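Local atomic coordinates of octenoyl-CoA reductase/carboxylase (Streptomyces sp., PDB entry 4A0S), a protein that probably uses NADPH to couple reduction of 2-octenoyl-CoA with carboxylation, supplying an unusual extender unit for cinnabaramide polyketide biosynthesis. Residues D284-R287 with V288-G292. Residues are numbered along the deposited sequence; the frame is centred on the assembly and turned at random.
Sequences DPRR and VVETG. With CO8 (octanoyl-coenzyme A), chain L.
Arg286 and Glu290 meet one turn apart in the N-terminal turns of helix 285-303, within the nucleotide-binding Rossmann domain of this medium-chain reductase. Their side chains cross nearly at right angles: Glu290 CG lies over one face of the guanidinium, while Glu290 OE1 is 3.2 Å from Arg286 CG. Glu290 OE1 is 4.0 Å from Arg286 NE and well out of the guanidinium plane, so the attraction is one of charge without a directed N-H. Arg286 turns its guanidinium edge to the 3'-phosphate of octanoyl-coenzyme A, its chain leaving the backbone nitrogen in the trans direction (chi1 -177°) and bending at chi2. Arg286 NH2 donates to O7A of the coenzyme at 3.1 Å, and NH1 adds a weak bond to O8A; Arg293 and Tyr349 also bind the ligand. Asp284 is the N-cap, its OD1 accepting from Arg287 N at 3.2 Å from above the carboxylate plane. Val288 and Val289 pack on helix 316-325. Arg287 and Thr291 run side by side, pointing the same way; in the conformer given, one of two, Arg287 NH2 forms a salt bridge with Asp280. Two donors reach Arg287 O from opposite faces of its carbonyl plane, Thr291 N at 2.7 Å and Thr291 OG1 at 2.8 Å.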
ATOM      1  N   ASP A 284     -25.544   9.741 -22.501  1.00 38.19           N
ATOM      2  CA  ASP A 284     -26.553   8.697 -22.581  1.00 38.25           C
ATOM      3  C   ASP A 284     -26.199   7.557 -21.621  1.00 37.17           C
ATOM      4  O   ASP A 284     -25.564   6.580 -22.026  1.00 36.06           O
ATOM      5  CB  ASP A 284     -26.622   8.200 -24.030  1.00 38.17           C
ATOM      6  CG  ASP A 284     -27.831   7.316 -24.316  1.00 39.13           C
ATOM      7  OD1 ASP A 284     -28.364   6.656 -23.401  1.00 40.89           O
ATOM      8  OD2 ASP A 284     -28.232   7.260 -25.492  1.00 40.43           O
ATOM      9  N   PRO A 285     -26.622   7.673 -20.346  1.00 37.82           N
ATOM     10  CA  PRO A 285     -26.287   6.693 -19.308  1.00 37.41           C
ATOM     11  C   PRO A 285     -26.581   5.252 -19.714  1.00 37.02           C
ATOM     12  O   PRO A 285     -25.754   4.365 -19.473  1.00 36.04           O
ATOM     13  CB  PRO A 285     -27.184   7.106 -18.137  1.00 39.27           C
ATOM     14  CG  PRO A 285     -27.421   8.544 -18.347  1.00 39.91           C
ATOM     15  CD  PRO A 285     -27.512   8.725 -19.825  1.00 39.63           C
ATOM     16  N   ARG A 286     -27.746   5.032 -20.328  1.00 37.68           N
ATOM     17  CA  ARG A 286     -28.156   3.705 -20.768  1.00 37.29           C
ATOM     18  C   ARG A 286     -27.179   3.102 -21.766  1.00 35.33           C
ATOM     19  O   ARG A 286     -26.728   1.964 -21.596  1.00 34.62           O
ATOM     20  CB  ARG A 286     -29.559   3.741 -21.383  1.00 37.19           C
ATOM     21  CG  ARG A 286     -30.068   2.362 -21.800  1.00 38.59           C
ATOM     22  CD  ARG A 286     -29.711   1.333 -20.729  1.00 39.93           C
ATOM     23  NE  ARG A 286     -30.394   0.056 -20.896  1.00 42.54           N
ATOM     24  CZ  ARG A 286     -30.377  -0.917 -19.987  1.00 43.33           C
ATOM     25  NH1 ARG A 286     -29.715  -0.750 -18.845  1.00 43.18           N
ATOM     26  NH2 ARG A 286     -31.024  -2.054 -20.214  1.00 44.06           N
ATOM     27  N   ARG A 287     -26.877   3.871 -22.809  1.00 34.55           N
ATOM     28  CA  ARG A 287     -25.985   3.460 -23.837  0.70 33.65           C
ATOM     29  C   ARG A 287     -24.578   3.267 -23.287  1.00 31.91           C
ATOM     30  O   ARG A 287     -23.914   2.311 -23.677  1.00 31.02           O
ATOM     31  CB  ARG A 287     -25.940   4.484 -24.976  0.70 34.07           C
ATOM     32  CG  ARG A 287     -25.038   4.073 -26.132  0.70 34.42           C
ATOM     33  CD  ARG A 287     -25.564   4.577 -27.453  0.70 37.33           C
ATOM     34  NE  ARG A 287     -25.130   5.940 -27.743  0.70 39.13           N
ATOM     35  CZ  ARG A 287     -24.022   6.255 -28.409  0.70 39.32           C
ATOM     36  NH1 ARG A 287     -23.207   5.309 -28.860  0.70 38.96           N
ATOM     37  NH2 ARG A 287     -23.725   7.524 -28.623  0.70 39.78           N
ATOM     38  N   VAL A 288     -24.206   4.058 -22.272  1.00 31.46           N
ATOM     39  CA  VAL A 288     -22.909   3.860 -21.626  1.00 29.89           C
ATOM     40  C   VAL A 288     -22.901   2.502 -20.932  1.00 30.10           C
ATOM     41  O   VAL A 288     -21.932   1.757 -21.056  1.00 29.15           O
ATOM     42  CB  VAL A 288     -22.514   5.015 -20.662  1.00 29.65           C
ATOM     43  CG1 VAL A 288     -21.243   4.676 -19.898  1.00 28.89           C
ATOM     44  CG2 VAL A 288     -22.301   6.301 -21.438  1.00 29.03           C
ATOM     45  N   VAL A 289     -23.991   2.161 -20.245  1.00 31.28           N
ATOM     46  CA  VAL A 289     -24.072   0.864 -19.564  1.00 32.04           C
ATOM     47  C   VAL A 289     -24.047  -0.280 -20.570  1.00 31.90           C
ATOM     48  O   VAL A 289     -23.222  -1.195 -20.453  1.00 31.75           O
ATOM     49  CB  VAL A 289     -25.298   0.759 -18.615  1.00 34.00           C
ATOM     50  CG1 VAL A 289     -25.474  -0.664 -18.107  1.00 34.64           C
ATOM     51  CG2 VAL A 289     -25.133   1.715 -17.434  1.00 34.40           C
ATOM     52  N   GLU A 290     -24.931  -0.220 -21.567  1.00 32.07           N
ATOM     53  CA  GLU A 290     -24.973  -1.245 -22.616  1.00 32.41           C
ATOM     54  C   GLU A 290     -23.599  -1.407 -23.252  1.00 30.38           C
ATOM     55  O   GLU A 290     -23.058  -2.506 -23.291  1.00 31.18           O
ATOM     56  CB  GLU A 290     -25.991  -0.909 -23.706  1.00 33.00           C
ATOM     57  CG  GLU A 290     -27.436  -0.876 -23.268  1.00 36.97           C
ATOM     58  CD  GLU A 290     -28.326  -0.217 -24.309  1.00 41.14           C
ATOM     59  OE1 GLU A 290     -28.470   1.024 -24.272  1.00 43.50           O
ATOM     60  OE2 GLU A 290     -28.862  -0.931 -25.178  1.00 43.35           O
ATOM     61  N   THR A 291     -23.045  -0.296 -23.733  1.00 28.31           N
ATOM     62  CA  THR A 291     -21.745  -0.285 -24.392  1.00 26.86           C
ATOM     63  C   THR A 291     -20.635  -0.757 -23.457  1.00 26.11           C
ATOM     64  O   THR A 291     -19.810  -1.575 -23.851  1.00 25.96           O
ATOM     65  CB  THR A 291     -21.410   1.107 -24.965  1.00 26.09           C
ATOM     66  OG1 THR A 291     -22.438   1.499 -25.878  1.00 26.42           O
ATOM     67  CG2 THR A 291     -20.069   1.093 -25.699  1.00 26.29           C
ATOM     68  N   GLY A 292     -20.636  -0.257 -22.221  1.00 25.41           N
ATOM     69  CA  GLY A 292     -19.689  -0.711 -21.203  1.00 24.80           C
ATOM     70  C   GLY A 292     -19.746  -2.217 -21.081  1.00 25.65           C
ATOM     71  O   GLY A 292     -18.715  -2.894 -21.079  1.00 25.89           O
TER
HETATM   72  N1A CO8 L1446     -38.500  -5.067 -12.470  1.00 68.25           N
HETATM   73  C2A CO8 L1446     -37.906  -6.233 -12.712  1.00 68.48           C
HETATM   74  N3A CO8 L1446     -36.634  -6.299 -13.099  1.00 68.14           N
HETATM   75  C4A CO8 L1446     -35.908  -5.175 -13.259  1.00 67.51           C
HETATM   76  C5A CO8 L1446     -36.500  -3.939 -13.016  1.00 67.75           C
HETATM   77  C6A CO8 L1446     -37.834  -3.905 -12.612  1.00 68.04           C
HETATM   78  N6A CO8 L1446     -38.443  -2.746 -12.363  1.00 67.82           N
HETATM   79  N7A CO8 L1446     -35.582  -3.002 -13.245  1.00 67.55           N
HETATM   80  C8A CO8 L1446     -34.460  -3.617 -13.616  1.00 67.17           C
HETATM   81  N9A CO8 L1446     -34.652  -4.944 -13.636  1.00 66.88           N
HETATM   82  C1B CO8 L1446     -33.620  -5.988 -13.985  1.00 65.34           C
HETATM   83  C2B CO8 L1446     -33.205  -6.071 -15.463  1.00 64.81           C
HETATM   84  O2B CO8 L1446     -33.057  -7.449 -15.838  1.00 65.33           O
HETATM   85  C3B CO8 L1446     -31.853  -5.354 -15.492  1.00 63.83           C
HETATM   86  O3B CO8 L1446     -30.988  -5.932 -16.475  1.00 63.22           O
HETATM   87  P3B CO8 L1446     -30.457  -5.054 -17.726  1.00 62.88           P
HETATM   88  O7A CO8 L1446     -31.802  -4.485 -18.433  1.00 61.89           O
HETATM   89  O8A CO8 L1446     -29.694  -3.776 -17.088  1.00 61.87           O
HETATM   90  O9A CO8 L1446     -29.595  -5.860 -18.624  1.00 62.62           O
HETATM   91  C4B CO8 L1446     -31.279  -5.675 -14.125  1.00 63.18           C
HETATM   92  O4B CO8 L1446     -32.417  -5.620 -13.230  1.00 64.42           O
HETATM   93  C5B CO8 L1446     -30.174  -4.651 -13.766  1.00 61.77           C
HETATM   94  O5B CO8 L1446     -29.427  -5.048 -12.589  1.00 58.79           O
HETATM   95  P1A CO8 L1446     -28.219  -6.159 -12.646  1.00 57.16           P
HETATM   96  O1A CO8 L1446     -27.537  -6.139 -11.165  1.00 55.70           O
HETATM   97  O2A CO8 L1446     -28.696  -7.513 -13.039  1.00 56.68           O
HETATM   98  O3A CO8 L1446     -27.089  -5.628 -13.713  1.00 54.27           O
HETATM   99  P2A CO8 L1446     -25.631  -5.008 -13.297  1.00 51.26           P
HETATM  100  O4A CO8 L1446     -25.131  -4.272 -14.639  1.00 51.20           O
HETATM  101  O5A CO8 L1446     -24.619  -5.978 -12.767  1.00 50.90           O
HETATM  102  O6A CO8 L1446     -25.921  -3.803 -12.259  1.00 49.54           O
HETATM  103  CBP CO8 L1446     -25.695  -2.504 -10.214  1.00 45.67           C
HETATM  104  CCP CO8 L1446     -25.086  -3.584 -11.112  1.00 47.51           C
HETATM  105  CDP CO8 L1446     -25.738  -1.198 -11.023  1.00 43.95           C
HETATM  106  CEP CO8 L1446     -24.779  -2.345  -8.990  1.00 45.57           C
HETATM  107  CAP CO8 L1446     -27.129  -2.959  -9.814  1.00 44.56           C
HETATM  108  OAP CO8 L1446     -27.099  -4.303  -9.294  1.00 44.43           O
HETATM  109  C9P CO8 L1446     -27.745  -2.060  -8.738  1.00 43.52           C
HETATM  110  O9P CO8 L1446     -28.128  -0.911  -8.991  1.00 43.94           O
HETATM  111  N8P CO8 L1446     -27.796  -2.650  -7.543  1.00 42.17           N
HETATM  112  C7P CO8 L1446     -28.287  -1.990  -6.337  1.00 41.33           C
HETATM  113  C6P CO8 L1446     -27.243  -0.955  -5.909  1.00 41.60           C
HETATM  114  C5P CO8 L1446     -27.952   0.175  -5.171  1.00 41.86           C
HETATM  115  O5P CO8 L1446     -28.451   1.122  -5.783  1.00 42.07           O
HETATM  116  N4P CO8 L1446     -28.023   0.029  -3.849  1.00 41.72           N
HETATM  117  C3P CO8 L1446     -27.431  -1.114  -3.136  1.00 39.64           C
HETATM  118  C2P CO8 L1446     -27.421  -0.785  -1.655  1.00 37.54           C
HETATM  119  S1P CO8 L1446     -26.012   0.294  -1.169  1.00 36.03           S
HETATM  120  C1' CO8 L1446     -26.168  -0.016   0.517  1.00 33.43           C
HETATM  121  O1' CO8 L1446     -27.018   0.605   1.164  1.00 35.45           O
HETATM  122  C2' CO8 L1446     -25.364  -1.011   1.067  1.00 30.70           C
HETATM  123  C3' CO8 L1446     -25.418  -1.336   2.419  1.00 25.26           C
HETATM  124  C4' CO8 L1446     -24.578  -2.291   3.008  1.00 20.66           C
HETATM  125  C5' CO8 L1446     -23.690  -3.095   2.051  1.00 14.09           C
HETATM  126  C6' CO8 L1446     -23.054  -4.288   2.789  1.00  9.07           C
HETATM  127  C7' CO8 L1446     -22.467  -5.214   1.736  1.00  7.67           C
HETATM  128  C8' CO8 L1446     -21.732  -6.359   2.411  1.00 10.30           C
HETATM  129  O   HOH W   1     -22.246   2.782 -28.220  1.00  7.29           O